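Local coordinates for Pre-mRNA-splicing factor SAD1 (Saccharomyces cerevisiae, PDB 4MSX), which promotes assembly of newly made U4 snRNA into the U4/U6 snRNP and is required for pre-mRNA splicing, although its deubiquitinase-like domain is catalytically inactive, at residues A[169-174]-A[179-184]; A[232-237]-A[242-247]; A[72-77]-A[238-243]. All blocks are in the same frame, centred on the assembly; numbering follows the deposited sequence.

Interaction 1 of 3, residues A[169-174]-A[179-184]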
# COMPACT_ATOMS: atom_id res chain seq x y z
N ARG A 169 -15.34 8.29 -0.48
CA ARG A 169 -16.56 8.72 0.21
C ARG A 169 -16.70 8.00 1.54
O ARG A 169 -16.07 6.94 1.75
CB ARG A 169 -17.78 8.47 -0.67
CG ARG A 169 -18.04 7.00 -0.97
CD ARG A 169 -19.57 6.77 -1.17
NE ARG A 169 -19.90 5.38 -1.51
CZ ARG A 169 -19.55 4.87 -2.68
NH1 ARG A 169 -18.89 5.65 -3.53
NH2 ARG A 169 -19.85 3.63 -2.99
N GLN A 170 -17.51 8.53 2.45
CA GLN A 170 -17.70 7.86 3.75
C GLN A 170 -18.55 6.58 3.60
O GLN A 170 -19.59 6.58 2.94
CB GLN A 170 -18.28 8.81 4.81
CG GLN A 170 -17.35 9.99 5.17
CD GLN A 170 -16.16 9.64 6.10
OE1 GLN A 170 -16.14 8.60 6.78
NE2 GLN A 170 -15.18 10.55 6.17
N CYS A 171 -18.09 5.51 4.21
CA CYS A 171 -18.69 4.20 4.04
C CYS A 171 -18.90 3.62 5.41
O CYS A 171 -18.40 4.17 6.39
CB CYS A 171 -17.74 3.30 3.23
SG CYS A 171 -17.53 3.83 1.52
N PHE A 172 -19.58 2.48 5.49
CA PHE A 172 -19.85 1.82 6.78
C PHE A 172 -19.54 0.35 6.65
O PHE A 172 -19.90 -0.25 5.64
CB PHE A 172 -21.33 2.01 7.19
CG PHE A 172 -21.67 3.44 7.49
CD1 PHE A 172 -21.42 3.97 8.74
CD2 PHE A 172 -22.15 4.26 6.49
CE1 PHE A 172 -21.68 5.32 9.01
CE2 PHE A 172 -22.41 5.61 6.74
CZ PHE A 172 -22.17 6.14 8.01
N ASP A 173 -18.85 -0.23 7.63
CA ASP A 173 -18.59 -1.65 7.56
C ASP A 173 -19.79 -2.39 8.21
O ASP A 173 -20.77 -1.75 8.58
CB ASP A 173 -17.23 -2.04 8.16
CG ASP A 173 -17.17 -1.91 9.69
OD1 ASP A 173 -18.19 -1.58 10.32
OD2 ASP A 173 -16.07 -2.17 10.26
N LEU A 174 -19.70 -3.70 8.37
CA LEU A 174 -20.87 -4.46 8.87
C LEU A 174 -21.19 -4.16 10.33
O LEU A 174 -22.31 -4.40 10.79
CB LEU A 174 -20.63 -5.95 8.74
CG LEU A 174 -20.72 -6.53 7.36
CD1 LEU A 174 -20.50 -8.03 7.52
CD2 LEU A 174 -22.07 -6.23 6.73
N TYR A 179 -15.84 4.68 7.62
CA TYR A 179 -14.45 4.83 7.18
C TYR A 179 -14.53 5.54 5.86
O TYR A 179 -15.59 5.55 5.22
CB TYR A 179 -13.73 3.48 7.01
CG TYR A 179 -14.33 2.58 5.94
CD1 TYR A 179 -15.43 1.77 6.21
CD2 TYR A 179 -13.78 2.53 4.64
CE1 TYR A 179 -15.96 0.91 5.23
CE2 TYR A 179 -14.31 1.69 3.66
CZ TYR A 179 -15.39 0.87 3.97
OH TYR A 179 -15.92 0.08 3.01
N LEU A 180 -13.43 6.19 5.46
CA LEU A 180 -13.35 6.82 4.15
C LEU A 180 -12.68 5.82 3.23
O LEU A 180 -11.54 5.42 3.51
CB LEU A 180 -12.51 8.14 4.31
CG LEU A 180 -12.31 9.04 3.10
CD1 LEU A 180 -13.66 9.60 2.64
CD2 LEU A 180 -11.32 10.22 3.42
N ASN A 181 -13.31 5.41 2.13
CA ASN A 181 -12.78 4.26 1.38
C ASN A 181 -11.44 4.67 0.73
O ASN A 181 -11.27 5.82 0.35
CB ASN A 181 -13.76 3.65 0.37
CG ASN A 181 -14.00 4.52 -0.89
OD1 ASN A 181 -14.36 5.69 -0.78
ND2 ASN A 181 -13.77 3.95 -2.06
N GLY A 182 -10.49 3.73 0.70
CA GLY A 182 -9.11 4.01 0.27
C GLY A 182 -8.24 4.48 1.43
O GLY A 182 -7.02 4.33 1.36
N PHE A 183 -8.83 5.03 2.47
CA PHE A 183 -8.05 5.60 3.58
C PHE A 183 -8.19 4.73 4.84
O PHE A 183 -8.70 5.18 5.87
CB PHE A 183 -8.52 7.06 3.86
CG PHE A 183 -8.17 7.99 2.75
CD1 PHE A 183 -8.91 7.97 1.55
CD2 PHE A 183 -7.12 8.88 2.89
CE1 PHE A 183 -8.60 8.81 0.50
CE2 PHE A 183 -6.79 9.73 1.88
CZ PHE A 183 -7.55 9.69 0.64
N ILE A 184 -7.80 3.47 4.73
CA ILE A 184 -8.02 2.52 5.81
C ILE A 184 -6.67 1.95 6.28
O ILE A 184 -5.67 2.05 5.57
CB ILE A 184 -8.91 1.34 5.37
CG1 ILE A 184 -8.29 0.60 4.20
CG2 ILE A 184 -10.32 1.84 4.98
CD1 ILE A 184 -9.07 -0.61 3.79
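The backbone N of Cys171 gives a short hydrogen bond, 2.7 Å, to Tyr179 O, and the return bond runs from Tyr179 N to Cys171 O. Next to this hydrogen-bonded pair, Gln170 and Leu180 form a non-hydrogen-bonded pair. Just beyond the strands, before the first and after the second, Asn181 grips Arg169 twice: its amide oxygen OD1 lies 2.8 Å from Arg169 N, with the donor almost in line with the side-chain C=O (176°), while Asn181 N bonds to Arg169 O at 3.2 Å. The other end of this amide, ND2, donates to Trp235 O.

With CG of Tyr179 set between its backbone N and carbonyl carbon (chi1 63°), the ring lies against Cys171. Cys171 CB sits over one face, 3.7 Å from the centroid of the Tyr179 ring, a CH-pi contact; the sulfur approaches the ring obliquely. At the ring edge, near its plane, Asp173 N comes within 3.9 Å of Tyr179 CE1. The buried hydroxyl is hydrogen-bonded to Ser236 O and Leu239 N, and an alanine in place of Tyr179 would probably leave those two backbone groups without their partner and Cys171 CB without its aromatic cover.

After the second strand a type II turn from Leu180 to Phe183 redirects the chain. The antiparallel pairing of 170-172 with 178-180 is that of a small beta hairpin.

Interaction 2 of 3, residues A[232-237]-A[242-247]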
# COMPACT_ATOMS: atom_id res chain seq x y z
N LYS A 232 -7.38 -3.48 -4.95
CA LYS A 232 -8.85 -3.48 -5.03
C LYS A 232 -9.54 -3.48 -3.66
O LYS A 232 -10.59 -2.82 -3.47
CB LYS A 232 -9.35 -4.68 -5.84
CG LYS A 232 -8.95 -4.58 -7.34
CD LYS A 232 -9.21 -6.00 -7.97
CE LYS A 232 -8.66 -6.17 -9.35
NZ LYS A 232 -9.42 -5.36 -10.26
N LYS A 233 -8.97 -4.20 -2.68
CA LYS A 233 -9.56 -4.16 -1.35
C LYS A 233 -9.31 -2.86 -0.66
O LYS A 233 -10.16 -2.41 0.12
CB LYS A 233 -8.98 -5.32 -0.46
CG LYS A 233 -9.52 -6.68 -0.95
CD LYS A 233 -8.78 -7.87 -0.24
CE LYS A 233 -9.49 -9.20 -0.61
NZ LYS A 233 -8.68 -10.36 0.04
N ILE A 234 -8.10 -2.28 -0.85
CA ILE A 234 -7.81 -1.00 -0.16
C ILE A 234 -8.89 0.05 -0.48
O ILE A 234 -9.25 0.89 0.36
CB ILE A 234 -6.41 -0.52 -0.57
CG1 ILE A 234 -5.36 -1.36 0.22
CG2 ILE A 234 -6.23 1.03 -0.36
CD1 ILE A 234 -3.93 -1.19 -0.37
N TRP A 235 -9.41 -0.03 -1.71
CA TRP A 235 -10.41 0.98 -2.16
C TRP A 235 -11.87 0.52 -1.95
O TRP A 235 -12.81 1.23 -2.30
CB TRP A 235 -10.16 1.38 -3.63
CG TRP A 235 -9.00 2.36 -3.63
CD1 TRP A 235 -7.67 2.09 -3.85
CD2 TRP A 235 -9.09 3.73 -3.31
NE1 TRP A 235 -6.91 3.28 -3.70
CE2 TRP A 235 -7.78 4.28 -3.35
CE3 TRP A 235 -10.17 4.58 -2.99
CZ2 TRP A 235 -7.53 5.67 -3.09
CZ3 TRP A 235 -9.93 5.92 -2.72
CH2 TRP A 235 -8.62 6.47 -2.79
N SER A 236 -12.08 -0.69 -1.39
CA SER A 236 -13.43 -1.20 -1.38
C SER A 236 -14.36 -0.32 -0.55
O SER A 236 -14.06 -0.01 0.61
CB SER A 236 -13.48 -2.64 -0.82
OG SER A 236 -14.84 -2.93 -0.54
N PRO A 237 -15.50 0.10 -1.13
CA PRO A 237 -16.48 0.86 -0.35
C PRO A 237 -17.49 -0.04 0.40
O PRO A 237 -18.44 0.48 0.98
CB PRO A 237 -17.24 1.68 -1.44
CG PRO A 237 -17.27 0.77 -2.63
CD PRO A 237 -15.89 -0.04 -2.54
N HIS A 242 -13.54 -2.50 8.66
CA HIS A 242 -12.91 -1.35 8.06
C HIS A 242 -11.35 -1.36 8.13
O HIS A 242 -10.73 -0.30 8.27
CB HIS A 242 -13.46 -0.06 8.69
CG HIS A 242 -13.04 0.12 10.11
ND1 HIS A 242 -12.76 -0.94 10.95
CD2 HIS A 242 -12.82 1.24 10.85
CE1 HIS A 242 -12.41 -0.49 12.14
NE2 HIS A 242 -12.43 0.83 12.10
N HIS A 243 -10.73 -2.52 8.00
CA HIS A 243 -9.26 -2.66 7.98
C HIS A 243 -8.88 -3.95 7.28
O HIS A 243 -9.72 -4.83 7.07
CB HIS A 243 -8.64 -2.65 9.38
CG HIS A 243 -9.33 -3.53 10.37
ND1 HIS A 243 -9.06 -4.87 10.50
CD2 HIS A 243 -10.26 -3.24 11.31
CE1 HIS A 243 -9.80 -5.38 11.46
NE2 HIS A 243 -10.55 -4.42 11.97
N LEU A 244 -7.64 -4.04 6.84
CA LEU A 244 -7.25 -5.17 6.02
C LEU A 244 -6.10 -5.89 6.68
O LEU A 244 -5.42 -5.30 7.52
CB LEU A 244 -6.78 -4.70 4.64
CG LEU A 244 -7.87 -4.00 3.84
CD1 LEU A 244 -7.21 -3.45 2.58
CD2 LEU A 244 -8.99 -5.05 3.53
N SER A 245 -5.85 -7.13 6.27
CA SER A 245 -4.61 -7.80 6.67
C SER A 245 -3.83 -8.02 5.40
O SER A 245 -4.41 -8.54 4.44
CB SER A 245 -4.90 -9.17 7.36
OG SER A 245 -3.65 -9.88 7.49
N VAL A 246 -2.54 -7.69 5.36
CA VAL A 246 -1.75 -8.16 4.22
C VAL A 246 -0.57 -9.08 4.62
O VAL A 246 0.38 -9.25 3.86
CB VAL A 246 -1.23 -6.97 3.36
CG1 VAL A 246 -2.44 -6.25 2.67
CG2 VAL A 246 -0.40 -6.01 4.26
N ASP A 247 -0.70 -9.71 5.79
CA ASP A 247 0.34 -10.64 6.30
C ASP A 247 0.63 -11.71 5.26
O ASP A 247 1.79 -11.97 4.93
CB ASP A 247 -0.10 -11.33 7.60
CG ASP A 247 -0.26 -10.39 8.73
OD1 ASP A 247 -0.43 -9.15 8.54
OD2 ASP A 247 -0.18 -10.86 9.88
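Ile234, at the end of helix 222-234, and Leu244, in the short and weakly bonded strand 243-244, bring their CA atoms to 7.5 Å, with no hydrogen bond between the two segments. The Leu244 side chain bridges this distance. Its CG stands anti to its own carbonyl carbon (chi1 -63°), and from there the two methyl groups are presented to the helix end. CD1 makes the closest approach, 3.7 Å from Ile234 CG1 and equally near Ile234 CA, and the two side chains meet at about a right angle. The same methyl rests 3.9 Å from Lys233 C, and both methyls of Leu244, CD1 and CD2, lie 4.0 Å from Lys233 CB.

Beyond CG the Lys233 chain is extended and leads away from the leucine, ending in a salt bridge with Asp77; of its side chain, CB is what meets Leu244. The helix finishes in a turn closed by Ser236 N to Lys233 O. On the other segment, the backbone of Leu244 bonds to Gly185 and Thr187 in a two-stranded parallel pairing, and the Phe186 side chain touches both Ile234 and Leu244, extending the buried cluster within the USP domain.

Across the segments the contact is therefore purely van der Waals and without directional bonds: it rests on apolar fit, while the charged end of Lys233 is paired with Asp77 instead.

Interaction 3 of 3, residues A[72-77]-A[238-243]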
# COMPACT_ATOMS: atom_id res chain seq x y z
N GLU A 72 -20.23 -11.77 9.03
CA GLU A 72 -19.28 -11.28 10.01
C GLU A 72 -18.14 -12.28 10.24
O GLU A 72 -17.12 -11.89 10.79
CB GLU A 72 -19.97 -10.98 11.35
CG GLU A 72 -21.02 -9.83 11.31
CD GLU A 72 -22.37 -10.19 10.62
OE1 GLU A 72 -22.65 -11.38 10.30
OE2 GLU A 72 -23.17 -9.23 10.38
N LYS A 73 -18.29 -13.55 9.84
CA LYS A 73 -17.24 -14.51 10.10
C LYS A 73 -16.32 -14.62 8.89
O LYS A 73 -15.37 -15.37 8.90
CB LYS A 73 -17.86 -15.89 10.45
CG LYS A 73 -18.39 -15.86 11.89
CD LYS A 73 -18.81 -17.23 12.37
CE LYS A 73 -19.56 -17.14 13.69
NZ LYS A 73 -18.88 -16.22 14.65
N LEU A 74 -16.63 -13.90 7.81
CA LEU A 74 -15.93 -14.14 6.55
C LEU A 74 -14.74 -13.16 6.40
O LEU A 74 -14.94 -11.94 6.30
CB LEU A 74 -16.87 -13.95 5.37
CG LEU A 74 -18.14 -14.82 5.53
CD1 LEU A 74 -19.00 -14.62 4.30
CD2 LEU A 74 -17.69 -16.31 5.72
N ASP A 75 -13.53 -13.70 6.31
CA ASP A 75 -12.31 -12.84 6.08
C ASP A 75 -11.57 -13.46 4.91
O ASP A 75 -11.22 -14.65 4.94
CB ASP A 75 -11.42 -12.83 7.33
CG ASP A 75 -10.22 -11.85 7.19
OD1 ASP A 75 -9.58 -11.82 6.12
OD2 ASP A 75 -9.95 -11.09 8.15
N PHE A 76 -11.42 -12.71 3.83
CA PHE A 76 -10.75 -13.24 2.65
C PHE A 76 -9.28 -12.75 2.50
O PHE A 76 -8.64 -12.93 1.47
CB PHE A 76 -11.57 -12.83 1.44
CG PHE A 76 -12.93 -13.50 1.43
CD1 PHE A 76 -13.02 -14.88 1.26
CD2 PHE A 76 -14.09 -12.75 1.64
CE1 PHE A 76 -14.29 -15.52 1.25
CE2 PHE A 76 -15.36 -13.36 1.65
CZ PHE A 76 -15.46 -14.75 1.44
N ASP A 77 -8.75 -12.17 3.55
CA ASP A 77 -7.36 -11.75 3.54
C ASP A 77 -6.41 -12.87 4.00
O ASP A 77 -5.20 -12.70 3.99
CB ASP A 77 -7.19 -10.55 4.48
CG ASP A 77 -7.94 -9.34 4.00
OD1 ASP A 77 -8.41 -9.37 2.86
OD2 ASP A 77 -8.10 -8.38 4.79
N LYS A 238 -17.29 -1.36 0.38
CA LYS A 238 -18.21 -2.30 1.05
C LYS A 238 -17.50 -3.33 1.97
O LYS A 238 -17.93 -4.48 2.09
CB LYS A 238 -19.00 -3.05 -0.03
CG LYS A 238 -19.98 -2.14 -0.78
CD LYS A 238 -20.26 -2.60 -2.24
CE LYS A 238 -20.65 -4.05 -2.41
NZ LYS A 238 -21.25 -4.33 -3.78
N LEU A 239 -16.40 -2.93 2.59
CA LEU A 239 -15.65 -3.85 3.45
C LEU A 239 -16.53 -4.40 4.58
O LEU A 239 -17.28 -3.65 5.18
CB LEU A 239 -14.48 -3.08 4.10
CG LEU A 239 -13.37 -2.68 3.12
CD1 LEU A 239 -12.33 -1.77 3.84
CD2 LEU A 239 -12.70 -3.93 2.56
N PHE A 240 -16.35 -5.66 4.95
CA PHE A 240 -17.08 -6.17 6.12
C PHE A 240 -16.54 -5.59 7.41
O PHE A 240 -17.30 -5.29 8.32
CB PHE A 240 -17.02 -7.70 6.13
CG PHE A 240 -17.86 -8.34 5.03
CD1 PHE A 240 -18.69 -7.57 4.21
CD2 PHE A 240 -17.81 -9.73 4.81
CE1 PHE A 240 -19.46 -8.16 3.19
CE2 PHE A 240 -18.58 -10.33 3.79
CZ PHE A 240 -19.40 -9.56 2.98
N LYS A 241 -15.22 -5.40 7.47
CA LYS A 241 -14.63 -4.66 8.57
C LYS A 241 -13.64 -3.64 8.00
O LYS A 241 -12.97 -3.91 7.01
CB LYS A 241 -13.92 -5.60 9.56
CG LYS A 241 -12.87 -6.47 8.93
CD LYS A 241 -12.45 -7.60 9.93
CE LYS A 241 -11.30 -8.45 9.39
NZ LYS A 241 -11.65 -9.12 8.07
N HIS A 242 -13.54 -2.50 8.66
CA HIS A 242 -12.91 -1.35 8.06
C HIS A 242 -11.35 -1.36 8.13
O HIS A 242 -10.73 -0.30 8.27
CB HIS A 242 -13.46 -0.06 8.69
CG HIS A 242 -13.04 0.12 10.11
ND1 HIS A 242 -12.76 -0.94 10.95
CD2 HIS A 242 -12.82 1.24 10.85
CE1 HIS A 242 -12.41 -0.49 12.14
NE2 HIS A 242 -12.43 0.83 12.10
N HIS A 243 -10.73 -2.52 8.00
CA HIS A 243 -9.26 -2.66 7.98
C HIS A 243 -8.88 -3.95 7.28
O HIS A 243 -9.72 -4.83 7.07
CB HIS A 243 -8.64 -2.65 9.38
CG HIS A 243 -9.33 -3.53 10.37
ND1 HIS A 243 -9.06 -4.87 10.50
CD2 HIS A 243 -10.26 -3.24 11.31
CE1 HIS A 243 -9.80 -5.38 11.46
NE2 HIS A 243 -10.55 -4.42 11.97
O HOH W 1 -14.08 -9.76 7.59
O HOH W 2 -10.92 -6.94 5.60
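Lys241 reaches over the carboxylate of Asp75, the two side chains crossing at about a right angle. The lysine NZ lies 2.6 Å from Asp75 OD2 in a salt bridge, coming from well above the carboxylate plane (70° out of it). A bend at the end of the lysine chain (chi4 -59°) turns the ammonium group onto this oxygen. Asp75 is itself held by its other oxygen: OD1 accepts a 2.7 Å bond from the backbone N of Asp77, nearly along the C-O axis. This is an Asx turn, and it probably limits rotation of the carboxylate that Lys241 meets.

The contact joins a loop of the predicted, degenerate UBP-type zinc finger to the loop between helix 222-234 and strand 243-244 of the USP domain. The side chain of Leu74 is about 8 Å from the bound zinc ion.

Two waters add to the polar part. One donates to Leu74 O at 2.7 Å and accepts from Lys241 NZ at 2.6 Å, tying the ammonium group to the zinc-finger backbone; the second donates to His243 O and Asp77 OD2 and takes a weak bond from the same NZ. Beside them, Leu74 O lies at the edge of the Phe240 ring, near its plane, 3.9 Å from Phe240 CD2; the ring also approaches the leucine side chain, Phe240 CE2 to Leu74 CB 4.3 Å. Helix 146-155 also borders this ring through Ser150 and Ala154, and its Ile151 touches Leu74.

Overall arrangement
The three contacts form one compact region: the centres of interactions 2 and 3 are about 8 Å apart, those of 1 and 2 about 10 Å, and those of 1 and 3 about 12 Å. Along the chain, 72-77 comes first, the hairpin of interaction 1 follows, and the loop after helix 222-234 comes last; interactions 2 and 3 share His242 and His243. Leu174 N bonds to Phe240 O, linking that loop to the hairpin. Asp77 also pairs with Lys233 of the helix and with Ser245 N after strand 243-244, joining interaction 3 to interaction 2. The predicted zinc-finger region thus meets hairpin and loop at one place, consistent with a defined orientation against the USP domain.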